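Local coordinates for SPCC18.06c protein (PDB 2P51) that trims the poly(A) tails of messenger RNA from the 3' end as the metal-dependent catalytic deadenylase subunit of the CCR4-NOT complex, at residues Thr29-Glu34 against Val140-Ala145; Pro184-Tyr189 against Tyr193-Ile198; Asp225-His230 against Phe249-Ser254. All blocks are in the same frame, centred on the assembly; numbering follows the deposited sequence. Where two conformers were deposited one is given.

Contact 1: residues Thr29-Glu34 against Val140-Ala145; sequences TNLQQE and VGIEPA
Ile142 and Leu31 meet through single methyl groups, with Ile142 CG2 lying 4.1 Å from Leu31 CD2 and the two side chains crossing at about a right angle. Their bulk gives the contact its two largest shares of buried surface. Leu31 opens helix 31-41, and its CG stands anti to the backbone N (chi1 176°), a turn that carries the forked end across to Ile142. The beta-branched isoleucine offers its short branch, CG2, to Leu31, while CG1 and CD1 belong to the other arm. Ile142 suits an extended stretch: its backbone bonds to Asn109 and Thr111 hold it at the end of strand 105-109, and its side chain also lies on Phe108, Phe110 and Val26. A leucine suits position 31 because its forked end can reach Ile142, Phe108 and Leu150 of helix 144-152 together, within one apolar layer.

Nearer the surface, Thr29 takes the third share. Its methyl CG2 comes within 4.3 Å of Val140 CG1, a looser methyl-to-methyl approach that suits a threonine, whose hydroxyl tolerates solvent while its methyl faces the valine. No hydrogen bond joins the two segments, although the backbone of Val140 is tied to Ser28. Asn30, at the N-cap position of helix 31-41, is fixed by its amide to Asp25 and Trp27.

The arrangement is packing at the edge of the RNase H-like sheet of a DEDD nuclease, where the start of the helix following outer strand 23-26 meets the loop leading into helix 144-152, away from the metal sites.

Contact 2: residues Pro184-Tyr189 against Tyr193-Ile198; sequences PLPAEY and YKILCI
The carbonyl oxygen of Tyr189 accepts a hydrogen bond from the backbone N of Tyr193 at 2.7 Å, an i to i+4 backbone bond near the start of helix 189-199. This spacing of four residues also brings the two tyrosine side chains together. Tyr189 has CG anti to the backbone N (chi1 -179°) and Tyr193 is alike, which lays the rings along the same flank of the helix. Tyr193 CB sits over one face of the Tyr189 ring, 4.2 Å from its centroid and 23° off the normal, as a CH-pi contact. Farther out, Tyr189 OH comes 3.3 Å from Tyr193 CD1. The rings themselves meet obliquely, with planes at 38°. A broad aromatic ring suits position 189, where it also reaches Leu269 and Leu272 near the end of the modelled chain; Tyr193 OH, in turn, is hydrogen-bonded to the carbonyl oxygen of Asn267. An alanine in place of Tyr189 is likely to open a gap beside these leucines and leave Tyr193 CB without its aromatic cover.

Pro186 CG lies 4.1 Å from Ile195 CD1, a marginal touch made less certain because Ile195 has two conformers. The proline's rigid ring suits the extended loop, whose carbonyl at Pro186 is hydrogen-bonded to Tyr73 OH. Glu188 holds the N-cap position, and the whole is a helix N-terminus with an i to i+4 aromatic pair linking its first turn to the next.

Contact 3: residues Asp225-His230 against Phe249-Ser254; sequences DDLQIH and FFEIRS
Glu251 meets Ile229 and Leu227 with its aliphatic stem. Its CB lies 3.7 Å from Ile229 CD1, the nearest approach in the contact. The next carbon, CG, stands anti to the backbone N (chi1 -174°), which lays it against two methyls on the same side, Leu227 CD1 and Ile229 CD1, each 4.1 Å away. Here the chain bends, chi2 being 61°, and the carboxylate turns off from the apolar neighbours. OE2 then forms a salt bridge with Arg255 NE, one turn farther along the same helix. A glutamate fits such a half-buried place because its two methylene carbons can pack while its charged end stays at the margin, where the arginine probably steadies the negative charge.

From the other segment, Leu227 and Ile229 each slide past Glu251 in the opposite direction. Leu227 has CG, and Ile229 has CG1, anti to its carbonyl carbon; one methyl of the leucine fork and the end of the isoleucine's longer branch, both CD1, do the touching. Leu227 CD1 also approaches Ile252 CG1 at 4.3 Å, joining the contact to the buried side of the helix. Between the two apolar residues stands Gln228, the C-prime residue of the Schellman motif that ends helix 220-226. Its positive phi of 54° breaks the helical path; its N bonds to Asp225 O and the N of Ile229 to Ala224 O, and Leu227 and Ile229 both face helix 238-257.

Leu227 extends along that helix to Arg255 and Tyr256, and Ile229 the other way to Leu244 and Arg247. Ile252 packs against Met210 and Ile206 of helix 206-213. Helix 238-257, which begins just before the metal ligand Asp241, is thus flanked here by the end of helix 220-226 and by helix 206-213.

Along the chain the three contacts follow in series, each closing before the next opens. The centres of contacts 1 and 2 are about 26 Å apart. Contact 3 lies across the chain's centre from both others, its own centre more than 30 Å from either. Contact 1 packs the start of helix 31-41 against the loop leading into helix 144-152, at the edge of the sheet, and contact 2 builds the start of helix 189-199. Both lie away from the two magnesium sites, which share Asp51 and are completed by Asp172 in one and by Glu53 and Asp241 in the other, whereas contact 3 packs the end of helix 220-226 on helix 238-257, which also carries Asp241.

Contact 1: residues Thr29-Glu34 against Val140-Ala145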
ATOM      1  N   THR A  29     -16.106  -8.739  -9.667  1.00 18.69           N
ATOM      2  CA  THR A  29     -16.837 -10.008  -9.727  1.00 20.34           C
ATOM      3  C   THR A  29     -16.473 -11.002  -8.615  1.00 20.59           C
ATOM      4  O   THR A  29     -17.250 -11.901  -8.322  1.00 23.38           O
ATOM      5  CB  THR A  29     -16.633 -10.696 -11.100  1.00 21.57           C
ATOM      6  OG1 THR A  29     -15.226 -10.713 -11.394  1.00 25.42           O
ATOM      7  CG2 THR A  29     -17.271  -9.907 -12.227  1.00 26.89           C
ATOM      8  N   ASN A  30     -15.292 -10.818  -7.994  1.00 19.25           N
ATOM      9  CA  ASN A  30     -14.918 -11.756  -6.940  1.00 16.40           C
ATOM     10  C   ASN A  30     -14.467 -10.998  -5.675  1.00 14.74           C
ATOM     11  O   ASN A  30     -13.888 -11.623  -4.776  1.00 16.25           O
ATOM     12  CB  ASN A  30     -13.857 -12.739  -7.439  1.00 18.37           C
ATOM     13  CG  ASN A  30     -12.566 -12.032  -7.794  1.00 16.43           C
ATOM     14  OD1 ASN A  30     -12.537 -10.822  -8.037  1.00 19.30           O
ATOM     15  ND2 ASN A  30     -11.472 -12.798  -7.821  1.00 17.32           N
ATOM     16  N   LEU A  31     -14.825  -9.736  -5.601  1.00 15.46           N
ATOM     17  CA  LEU A  31     -14.482  -8.935  -4.398  1.00 15.26           C
ATOM     18  C   LEU A  31     -14.931  -9.565  -3.104  1.00 14.73           C
ATOM     19  O   LEU A  31     -14.155  -9.700  -2.135  1.00 16.71           O
ATOM     20  CB  LEU A  31     -15.088  -7.532  -4.528  1.00 16.41           C
ATOM     21  CG  LEU A  31     -14.891  -6.635  -3.283  1.00 15.87           C
ATOM     22  CD1 LEU A  31     -13.419  -6.359  -3.020  1.00 16.09           C
ATOM     23  CD2 LEU A  31     -15.699  -5.360  -3.491  1.00 18.07           C
ATOM     24  N   GLN A  32     -16.197  -9.964  -3.090  1.00 16.77           N
ATOM     25  CA  GLN A  32     -16.699 -10.452  -1.795  1.00 16.34           C
ATOM     26  C   GLN A  32     -16.049 -11.761  -1.376  1.00 17.10           C
ATOM     27  O   GLN A  32     -15.682 -12.001  -0.216  1.00 17.39           O
ATOM     28  CB  GLN A  32     -18.232 -10.590  -1.859  1.00 22.39           C
ATOM     29  CG  GLN A  32     -18.806 -11.028  -0.538  1.00 30.21           C
ATOM     30  CD  GLN A  32     -19.072  -9.905   0.442  1.00 48.24           C
ATOM     31  OE1 GLN A  32     -18.202  -9.570   1.263  1.00 67.22           O
ATOM     32  NE2 GLN A  32     -20.275  -9.342   0.365  1.00 72.48           N
ATOM     33  N   GLN A  33     -15.871 -12.675  -2.335  1.00 17.43           N
ATOM     34  CA  GLN A  33     -15.233 -13.966  -2.059  1.00 18.14           C
ATOM     35  C   GLN A  33     -13.815 -13.803  -1.531  1.00 16.41           C
ATOM     36  O   GLN A  33     -13.327 -14.433  -0.599  1.00 18.34           O
ATOM     37  CB  GLN A  33     -15.264 -14.766  -3.377  1.00 24.76           C
ATOM     38  CG  GLN A  33     -14.658 -16.123  -3.408  1.00 40.79           C
ATOM     39  CD  GLN A  33     -14.761 -16.836  -4.755  1.00 51.54           C
ATOM     40  OE1 GLN A  33     -14.054 -16.539  -5.730  1.00 61.75           O
ATOM     41  NE2 GLN A  33     -15.676 -17.806  -4.790  1.00 73.77           N
ATOM     42  N   GLU A  34     -13.090 -12.885  -2.211  1.00 15.65           N
ATOM     43  CA  GLU A  34     -11.691 -12.739  -1.820  1.00 15.27           C
ATOM     44  C   GLU A  34     -11.603 -12.059  -0.460  1.00 14.08           C
ATOM     45  O   GLU A  34     -10.746 -12.432   0.357  1.00 15.38           O
ATOM     46  CB  GLU A  34     -10.922 -11.988  -2.924  1.00 17.34           C
ATOM     47  CG  GLU A  34     -10.840 -12.824  -4.209  1.00 16.90           C
ATOM     48  CD  GLU A  34     -10.112 -14.147  -4.005  1.00 18.40           C
ATOM     49  OE1 GLU A  34      -9.107 -14.261  -3.223  1.00 16.80           O
ATOM     50  OE2 GLU A  34     -10.567 -15.122  -4.646  1.00 25.90           O
ATOM     51  N   VAL A 140     -14.416  -4.283 -15.313  1.00 21.34           N
ATOM     52  CA  VAL A 140     -14.824  -4.980 -14.064  1.00 20.49           C
ATOM     53  C   VAL A 140     -13.946  -4.530 -12.919  1.00 18.49           C
ATOM     54  O   VAL A 140     -13.736  -5.218 -11.935  1.00 21.31           O
ATOM     55  CB  VAL A 140     -14.770  -6.502 -14.206  1.00 20.32           C
ATOM     56  CG1 VAL A 140     -15.906  -7.006 -15.114  1.00 24.20           C
ATOM     57  CG2 VAL A 140     -13.454  -6.987 -14.762  1.00 20.78           C
ATOM     58  N   GLY A 141     -13.371  -3.317 -13.036  1.00 16.75           N
ATOM     59  CA  GLY A 141     -12.620  -2.841 -11.884  1.00 16.89           C
ATOM     60  C   GLY A 141     -13.519  -2.633 -10.686  1.00 17.38           C
ATOM     61  O   GLY A 141     -14.709  -2.328 -10.796  1.00 20.65           O
ATOM     62  N   ILE A 142     -12.958  -2.771  -9.493  1.00 16.22           N
ATOM     63  CA  ILE A 142     -13.727  -2.567  -8.267  1.00 15.12           C
ATOM     64  C   ILE A 142     -14.067  -1.109  -8.027  1.00 17.37           C
ATOM     65  O   ILE A 142     -13.258  -0.234  -8.287  1.00 16.80           O
ATOM     66  CB  ILE A 142     -12.898  -3.078  -7.064  1.00 14.49           C
ATOM     67  CG1 ILE A 142     -12.611  -4.572  -7.210  1.00 16.31           C
ATOM     68  CG2 ILE A 142     -13.543  -2.730  -5.740  1.00 16.11           C
ATOM     69  CD1 ILE A 142     -11.323  -4.987  -6.468  1.00 18.89           C
ATOM     70  N   GLU A 143     -15.249  -0.821  -7.463  1.00 19.29           N
ATOM     71  CA  GLU A 143     -15.496   0.527  -6.958  1.00 21.50           C
ATOM     72  C   GLU A 143     -14.833   0.703  -5.599  1.00 20.16           C
ATOM     73  O   GLU A 143     -15.123  -0.135  -4.715  1.00 21.22           O
ATOM     74  CB  GLU A 143     -16.996   0.789  -6.778  1.00 24.32           C
ATOM     75  CG  GLU A 143     -17.697   1.023  -8.112  1.00 27.99           C
ATOM     76  CD  GLU A 143     -17.276   2.346  -8.739  1.00 34.35           C
ATOM     77  OE1 GLU A 143     -16.697   3.250  -8.086  1.00 33.71           O
ATOM     78  OE2 GLU A 143     -17.543   2.469  -9.952  1.00 43.61           O
ATOM     79  N   PRO A 144     -13.969   1.709  -5.430  1.00 21.31           N
ATOM     80  CA  PRO A 144     -13.308   1.873  -4.124  1.00 20.98           C
ATOM     81  C   PRO A 144     -14.237   1.822  -2.940  1.00 22.28           C
ATOM     82  O   PRO A 144     -13.886   1.340  -1.866  1.00 26.06           O
ATOM     83  CB  PRO A 144     -12.710   3.301  -4.244  1.00 24.27           C
ATOM     84  CG  PRO A 144     -12.280   3.287  -5.705  1.00 23.38           C
ATOM     85  CD  PRO A 144     -13.491   2.711  -6.412  1.00 20.18           C
ATOM     86  N   ALA A 145     -15.438   2.355  -3.094  1.00 22.64           N
ATOM     87  CA  ALA A 145     -16.391   2.390  -2.013  1.00 25.97           C
ATOM     88  C   ALA A 145     -16.840   1.010  -1.581  1.00 25.21           C
ATOM     89  O   ALA A 145     -17.016   0.721  -0.386  1.00 26.43           O
ATOM     90  CB  ALA A 145     -17.587   3.243  -2.487  1.00 28.11           C
TER

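Contact 2: residues Pro184-Tyr189 against Tyr193-Ile198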
ATOM      1  N   PRO A 184     -12.574  14.328   0.744  1.00 19.66           N
ATOM      2  CA  PRO A 184     -11.242  14.927   0.618  1.00 19.99           C
ATOM      3  C   PRO A 184     -10.403  14.681   1.860  1.00 19.17           C
ATOM      4  O   PRO A 184     -10.913  14.592   2.992  1.00 22.03           O
ATOM      5  CB  PRO A 184     -11.519  16.424   0.516  1.00 23.32           C
ATOM      6  CG  PRO A 184     -12.927  16.492  -0.016  1.00 25.62           C
ATOM      7  CD  PRO A 184     -13.679  15.287   0.500  1.00 24.86           C
ATOM      8  N   LEU A 185      -9.092  14.560   1.695  1.00 18.92           N
ATOM      9  CA  LEU A 185      -8.205  14.344   2.843  1.00 19.16           C
ATOM     10  C   LEU A 185      -8.183  15.582   3.738  1.00 19.99           C
ATOM     11  O   LEU A 185      -8.499  16.732   3.335  1.00 21.15           O
ATOM     12  CB  LEU A 185      -6.793  13.983   2.359  1.00 18.84           C
ATOM     13  CG  LEU A 185      -6.659  12.669   1.591  1.00 17.95           C
ATOM     14  CD1 LEU A 185      -5.350  12.665   0.806  1.00 19.41           C
ATOM     15  CD2 LEU A 185      -6.744  11.494   2.557  1.00 17.84           C
ATOM     16  N   PRO A 186      -7.814  15.380   5.004  1.00 21.57           N
ATOM     17  CA  PRO A 186      -7.652  16.568   5.896  1.00 23.05           C
ATOM     18  C   PRO A 186      -6.689  17.604   5.321  1.00 22.06           C
ATOM     19  O   PRO A 186      -5.732  17.346   4.567  1.00 24.86           O
ATOM     20  CB  PRO A 186      -7.134  15.922   7.185  1.00 22.27           C
ATOM     21  CG  PRO A 186      -7.651  14.511   7.127  1.00 20.64           C
ATOM     22  CD  PRO A 186      -7.542  14.097   5.675  1.00 21.05           C
ATOM     23  N   ALA A 187      -6.887  18.890   5.637  1.00 24.73           N
ATOM     24  CA  ALA A 187      -6.095  20.002   5.103  1.00 28.29           C
ATOM     25  C   ALA A 187      -4.668  20.032   5.640  1.00 26.63           C
ATOM     26  O   ALA A 187      -3.734  20.494   4.968  1.00 31.57           O
ATOM     27  CB  ALA A 187      -6.762  21.330   5.430  1.00 31.78           C
ATOM     28  N   GLU A 188      -4.476  19.557   6.864  1.00 26.96           N
ATOM     29  CA  GLU A 188      -3.176  19.576   7.529  1.00 31.94           C
ATOM     30  C   GLU A 188      -2.733  18.170   7.920  1.00 27.34           C
ATOM     31  O   GLU A 188      -3.591  17.334   8.240  1.00 26.68           O
ATOM     32  CB  GLU A 188      -3.220  20.469   8.754  1.00 40.84           C
ATOM     33  CG  GLU A 188      -3.517  21.936   8.443  1.00 51.58           C
ATOM     34  CD  GLU A 188      -2.208  22.699   8.303  1.00 55.98           C
ATOM     35  OE1 GLU A 188      -1.776  22.941   7.154  1.00 69.52           O
ATOM     36  OE2 GLU A 188      -1.619  23.017   9.363  1.00 63.44           O
ATOM     37  N   TYR A 189      -1.417  17.948   7.882  1.00 24.98           N
ATOM     38  CA  TYR A 189      -0.868  16.619   8.126  1.00 24.38           C
ATOM     39  C   TYR A 189      -1.242  16.129   9.518  1.00 23.07           C
ATOM     40  O   TYR A 189      -1.525  14.952   9.685  1.00 22.08           O
ATOM     41  CB  TYR A 189       0.665  16.542   7.981  1.00 29.96           C
ATOM     42  CG  TYR A 189       1.210  15.138   8.228  1.00 28.63           C
ATOM     43  CD1 TYR A 189       0.972  14.107   7.331  1.00 28.15           C
ATOM     44  CD2 TYR A 189       1.955  14.808   9.361  1.00 35.24           C
ATOM     45  CE1 TYR A 189       1.464  12.822   7.557  1.00 33.46           C
ATOM     46  CE2 TYR A 189       2.459  13.537   9.615  1.00 35.44           C
ATOM     47  CZ  TYR A 189       2.206  12.535   8.694  1.00 36.22           C
ATOM     48  OH  TYR A 189       2.694  11.254   8.923  1.00 44.80           O
ATOM     49  N   TYR A 193      -2.600  12.466  10.094  1.00 17.37           N
ATOM     50  CA  TYR A 193      -1.884  11.507  10.902  1.00 17.54           C
ATOM     51  C   TYR A 193      -2.764  10.963  12.014  1.00 16.45           C
ATOM     52  O   TYR A 193      -2.762   9.755  12.320  1.00 18.08           O
ATOM     53  CB  TYR A 193      -0.653  12.210  11.490  1.00 18.90           C
ATOM     54  CG  TYR A 193       0.230  11.247  12.260  1.00 21.08           C
ATOM     55  CD1 TYR A 193       1.050  10.316  11.603  1.00 22.22           C
ATOM     56  CD2 TYR A 193       0.220  11.294  13.652  1.00 21.42           C
ATOM     57  CE1 TYR A 193       1.842   9.452  12.326  1.00 21.44           C
ATOM     58  CE2 TYR A 193       1.013  10.416  14.362  1.00 22.58           C
ATOM     59  CZ  TYR A 193       1.806   9.507  13.705  1.00 20.93           C
ATOM     60  OH  TYR A 193       2.600   8.660  14.453  1.00 23.93           O
ATOM     61  N   LYS A 194      -3.524  11.825  12.670  1.00 18.92           N
ATOM     62  CA  LYS A 194      -4.380  11.374  13.763  1.00 20.51           C
ATOM     63  C   LYS A 194      -5.394  10.337  13.315  1.00 21.62           C
ATOM     64  O   LYS A 194      -5.630   9.298  13.939  1.00 21.28           O
ATOM     65  CB  LYS A 194      -5.120  12.594  14.315  1.00 23.91           C
ATOM     66  CG  LYS A 194      -6.144  12.328  15.373  1.00 30.30           C
ATOM     67  CD  LYS A 194      -6.332  13.723  16.050  1.00 35.51           C
ATOM     68  CE  LYS A 194      -5.058  14.509  15.693  1.00 42.72           C
ATOM     69  NZ  LYS A 194      -3.905  14.154  16.566  1.00 68.43           N
ATOM     70  N   ILE A 195      -6.053  10.625  12.188  1.00 19.93           N
ATOM     71  CA  ILE A 195      -7.082   9.688  11.710  1.00 19.09           C
ATOM     72  C   ILE A 195      -6.416   8.460  11.166  1.00 18.39           C
ATOM     73  O   ILE A 195      -6.891   7.336  11.369  1.00 18.31           O
ATOM     74  CB  ILE A 195      -7.876  10.433  10.608  0.66 20.15           C
ATOM     75  CG1 ILE A 195      -8.641  11.620  11.203  0.66 18.92           C
ATOM     76  CG2 ILE A 195      -8.745   9.484   9.830  0.66 23.05           C
ATOM     77  CD1 ILE A 195      -9.400  12.517  10.273  0.66 23.38           C
ATOM     78  N   LEU A 196      -5.268   8.653  10.499  1.00 17.18           N
ATOM     79  CA  LEU A 196      -4.589   7.458   9.982  1.00 16.87           C
ATOM     80  C   LEU A 196      -4.243   6.497  11.106  1.00 16.61           C
ATOM     81  O   LEU A 196      -4.445   5.299  10.889  1.00 17.81           O
ATOM     82  CB  LEU A 196      -3.277   7.773   9.275  1.00 21.60           C
ATOM     83  CG  LEU A 196      -2.728   6.688   8.362  1.00 21.84           C
ATOM     84  CD1 LEU A 196      -3.649   6.444   7.144  1.00 26.22           C
ATOM     85  CD2 LEU A 196      -1.349   7.075   7.891  1.00 20.90           C
ATOM     86  N   CYS A 197      -3.759   6.998  12.226  1.00 16.36           N
ATOM     87  CA  CYS A 197      -3.339   6.088  13.315  1.00 18.36           C
ATOM     88  C   CYS A 197      -4.514   5.460  14.040  1.00 16.64           C
ATOM     89  O   CYS A 197      -4.408   4.507  14.802  1.00 18.79           O
ATOM     90  CB  CYS A 197      -2.386   6.839  14.276  1.00 22.32           C
ATOM     91  SG  CYS A 197      -0.784   7.156  13.432  1.00 30.80           S
ATOM     92  N   ILE A 198      -5.745   5.957  13.776  1.00 17.09           N
ATOM     93  CA  ILE A 198      -6.891   5.192  14.358  1.00 18.02           C
ATOM     94  C   ILE A 198      -7.217   3.975  13.511  1.00 16.44           C
ATOM     95  O   ILE A 198      -7.501   2.881  14.014  1.00 15.72           O
ATOM     96  CB  ILE A 198      -8.080   6.149  14.498  1.00 20.02           C
ATOM     97  CG1 ILE A 198      -7.854   7.218  15.586  1.00 20.01           C
ATOM     98  CG2 ILE A 198      -9.398   5.405  14.704  1.00 26.33           C
ATOM     99  CD1 ILE A 198      -8.876   8.335  15.508  1.00 27.43           C
TER

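Contact 3: residues Asp225-His230 against Phe249-Ser254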
ATOM      1  N   ASP A 225      17.343  -6.483  -3.949  1.00 21.39           N
ATOM      2  CA  ASP A 225      18.456  -7.135  -4.648  1.00 21.69           C
ATOM      3  C   ASP A 225      19.643  -7.318  -3.716  1.00 23.17           C
ATOM      4  O   ASP A 225      20.364  -8.331  -3.672  1.00 29.42           O
ATOM      5  CB  ASP A 225      18.818  -6.334  -5.882  1.00 23.10           C
ATOM      6  CG  ASP A 225      17.717  -6.257  -6.921  1.00 24.50           C
ATOM      7  OD1 ASP A 225      16.858  -7.155  -6.870  1.00 26.84           O
ATOM      8  OD2 ASP A 225      17.669  -5.364  -7.795  1.00 26.24           O
ATOM      9  N   ASP A 226      19.882  -6.288  -2.919  1.00 22.12           N
ATOM     10  CA  ASP A 226      20.995  -6.265  -1.968  1.00 24.40           C
ATOM     11  C   ASP A 226      20.921  -7.419  -0.981  1.00 25.89           C
ATOM     12  O   ASP A 226      21.888  -8.099  -0.683  1.00 32.75           O
ATOM     13  CB  ASP A 226      20.984  -4.955  -1.183  1.00 27.38           C
ATOM     14  CG  ASP A 226      22.339  -4.458  -0.797  1.00 29.36           C
ATOM     15  OD1 ASP A 226      23.372  -4.830  -1.411  1.00 39.27           O
ATOM     16  OD2 ASP A 226      22.381  -3.657   0.158  1.00 39.33           O
ATOM     17  N   LEU A 227      19.702  -7.619  -0.486  1.00 23.60           N
ATOM     18  CA  LEU A 227      19.499  -8.693   0.461  1.00 23.53           C
ATOM     19  C   LEU A 227      19.238 -10.035  -0.204  1.00 25.62           C
ATOM     20  O   LEU A 227      18.900 -10.985   0.521  1.00 26.27           O
ATOM     21  CB  LEU A 227      18.329  -8.316   1.397  1.00 25.05           C
ATOM     22  CG  LEU A 227      18.535  -7.034   2.213  1.00 27.78           C
ATOM     23  CD1 LEU A 227      17.232  -6.691   2.957  1.00 29.94           C
ATOM     24  CD2 LEU A 227      19.704  -7.161   3.177  1.00 31.46           C
ATOM     25  N   GLN A 228      19.389 -10.127  -1.513  1.00 24.86           N
ATOM     26  CA  GLN A 228      19.107 -11.376  -2.226  1.00 27.53           C
ATOM     27  C   GLN A 228      17.711 -11.906  -1.932  1.00 27.57           C
ATOM     28  O   GLN A 228      17.528 -13.117  -1.779  1.00 27.84           O
ATOM     29  CB  GLN A 228      20.099 -12.484  -1.857  1.00 31.79           C
ATOM     30  CG  GLN A 228      21.516 -11.956  -1.683  1.00 45.09           C
ATOM     31  CD  GLN A 228      22.468 -13.139  -1.635  1.00 53.16           C
ATOM     32  OE1 GLN A 228      22.421 -13.962  -0.720  1.00 63.44           O
ATOM     33  NE2 GLN A 228      23.311 -13.207  -2.658  1.00 80.57           N
ATOM     34  N   ILE A 229      16.731 -11.021  -1.868  1.00 24.07           N
ATOM     35  CA  ILE A 229      15.341 -11.462  -1.772  1.00 23.32           C
ATOM     36  C   ILE A 229      14.687 -11.471  -3.145  1.00 21.25           C
ATOM     37  O   ILE A 229      14.699 -10.493  -3.882  1.00 22.71           O
ATOM     38  CB  ILE A 229      14.568 -10.547  -0.820  1.00 24.70           C
ATOM     39  CG1 ILE A 229      15.100 -10.655   0.627  1.00 27.26           C
ATOM     40  CG2 ILE A 229      13.070 -10.792  -0.953  1.00 23.63           C
ATOM     41  CD1 ILE A 229      14.722  -9.461   1.480  1.00 30.26           C
ATOM     42  N   HIS A 230      14.109 -12.596  -3.535  1.00 23.57           N
ATOM     43  CA  HIS A 230      13.580 -12.637  -4.912  1.00 25.75           C
ATOM     44  C   HIS A 230      12.154 -12.128  -4.957  1.00 25.54           C
ATOM     45  O   HIS A 230      11.333 -12.401  -4.092  1.00 26.27           O
ATOM     46  CB  HIS A 230      13.687 -14.064  -5.440  1.00 34.46           C
ATOM     47  CG  HIS A 230      12.845 -14.477  -6.592  1.00 48.14           C
ATOM     48  ND1 HIS A 230      13.211 -14.257  -7.911  1.00 55.08           N
ATOM     49  CD2 HIS A 230      11.648 -15.124  -6.678  1.00 53.59           C
ATOM     50  CE1 HIS A 230      12.283 -14.731  -8.736  1.00 59.26           C
ATOM     51  NE2 HIS A 230      11.313 -15.267  -8.008  1.00 58.54           N
ATOM     52  N   PHE A 249      10.671  -6.626   4.970  1.00 13.49           N
ATOM     53  CA  PHE A 249      10.453  -6.287   6.383  1.00 13.86           C
ATOM     54  C   PHE A 249      11.005  -7.377   7.291  1.00 13.36           C
ATOM     55  O   PHE A 249      11.732  -7.088   8.242  1.00 15.37           O
ATOM     56  CB  PHE A 249       8.952  -6.062   6.693  1.00 14.30           C
ATOM     57  CG  PHE A 249       8.701  -5.880   8.194  1.00 15.41           C
ATOM     58  CD1 PHE A 249       9.027  -4.685   8.815  1.00 17.29           C
ATOM     59  CD2 PHE A 249       8.150  -6.924   8.941  1.00 15.57           C
ATOM     60  CE1 PHE A 249       8.793  -4.522  10.177  1.00 16.80           C
ATOM     61  CE2 PHE A 249       7.922  -6.754  10.303  1.00 16.39           C
ATOM     62  CZ  PHE A 249       8.250  -5.570  10.924  1.00 17.68           C
ATOM     63  N   PHE A 250      10.678  -8.651   7.009  1.00 13.74           N
ATOM     64  CA  PHE A 250      11.102  -9.704   7.955  1.00 13.05           C
ATOM     65  C   PHE A 250      12.627  -9.846   7.910  1.00 13.41           C
ATOM     66  O   PHE A 250      13.269 -10.129   8.942  1.00 16.15           O
ATOM     67  CB  PHE A 250      10.376 -11.011   7.682  1.00 15.25           C
ATOM     68  CG  PHE A 250       8.916 -10.866   8.161  1.00 17.27           C
ATOM     69  CD1 PHE A 250       8.636 -10.973   9.508  1.00 16.63           C
ATOM     70  CD2 PHE A 250       7.886 -10.608   7.252  1.00 15.90           C
ATOM     71  CE1 PHE A 250       7.330 -10.835   9.974  1.00 17.06           C
ATOM     72  CE2 PHE A 250       6.581 -10.500   7.702  1.00 15.57           C
ATOM     73  CZ  PHE A 250       6.316 -10.624   9.048  1.00 16.80           C
ATOM     74  N   GLU A 251      13.203  -9.625   6.715  1.00 14.25           N
ATOM     75  CA  GLU A 251      14.674  -9.784   6.651  1.00 14.68           C
ATOM     76  C   GLU A 251      15.353  -8.651   7.404  1.00 13.20           C
ATOM     77  O   GLU A 251      16.358  -8.910   8.098  1.00 15.02           O
ATOM     78  CB  GLU A 251      15.138  -9.828   5.184  1.00 15.87           C
ATOM     79  CG  GLU A 251      16.615 -10.138   5.028  1.00 17.50           C
ATOM     80  CD  GLU A 251      17.077 -11.471   5.576  1.00 22.00           C
ATOM     81  OE1 GLU A 251      16.189 -12.336   5.772  1.00 25.94           O
ATOM     82  OE2 GLU A 251      18.302 -11.648   5.806  1.00 23.13           O
ATOM     83  N   ILE A 252      14.897  -7.418   7.300  1.00 14.23           N
ATOM     84  CA  ILE A 252      15.451  -6.276   8.037  1.00 15.67           C
ATOM     85  C   ILE A 252      15.271  -6.481   9.531  1.00 14.36           C
ATOM     86  O   ILE A 252      16.154  -6.228  10.367  1.00 16.42           O
ATOM     87  CB  ILE A 252      14.699  -4.999   7.530  1.00 20.68           C
ATOM     88  CG1 ILE A 252      15.213  -4.571   6.143  1.00 21.03           C
ATOM     89  CG2 ILE A 252      14.667  -3.897   8.551  1.00 36.69           C
ATOM     90  CD1 ILE A 252      14.169  -3.499   5.662  1.00 33.22           C
ATOM     91  N   ARG A 253      14.064  -6.982   9.922  1.00 14.24           N
ATOM     92  CA  ARG A 253      13.804  -7.239  11.334  1.00 13.28           C
ATOM     93  C   ARG A 253      14.811  -8.250  11.864  1.00 14.10           C
ATOM     94  O   ARG A 253      15.356  -8.116  12.962  1.00 16.91           O
ATOM     95  CB  ARG A 253      12.397  -7.804  11.517  1.00 16.93           C
ATOM     96  CG  ARG A 253      11.976  -7.821  12.981  1.00 20.37           C
ATOM     97  CD  ARG A 253      10.542  -8.346  13.108  1.00 18.76           C
ATOM     98  NE  ARG A 253      10.581  -9.795  12.891  1.00 19.23           N
ATOM     99  CZ  ARG A 253       9.525 -10.583  13.129  1.00 19.83           C
ATOM    100  NH1 ARG A 253       8.354 -10.076  13.556  1.00 21.77           N
ATOM    101  NH2 ARG A 253       9.691 -11.879  12.904  1.00 18.82           N
ATOM    102  N   SER A 254      15.074  -9.307  11.088  1.00 14.42           N
ATOM    103  CA  SER A 254      16.062 -10.306  11.522  1.00 14.44           C
ATOM    104  C   SER A 254      17.484  -9.787  11.552  1.00 16.22           C
ATOM    105  O   SER A 254      18.219 -10.029  12.516  1.00 17.05           O
ATOM    106  CB  SER A 254      15.973 -11.482  10.533  1.00 17.82           C
ATOM    107  OG  SER A 254      16.932 -12.453  10.893  1.00 24.79           O
TER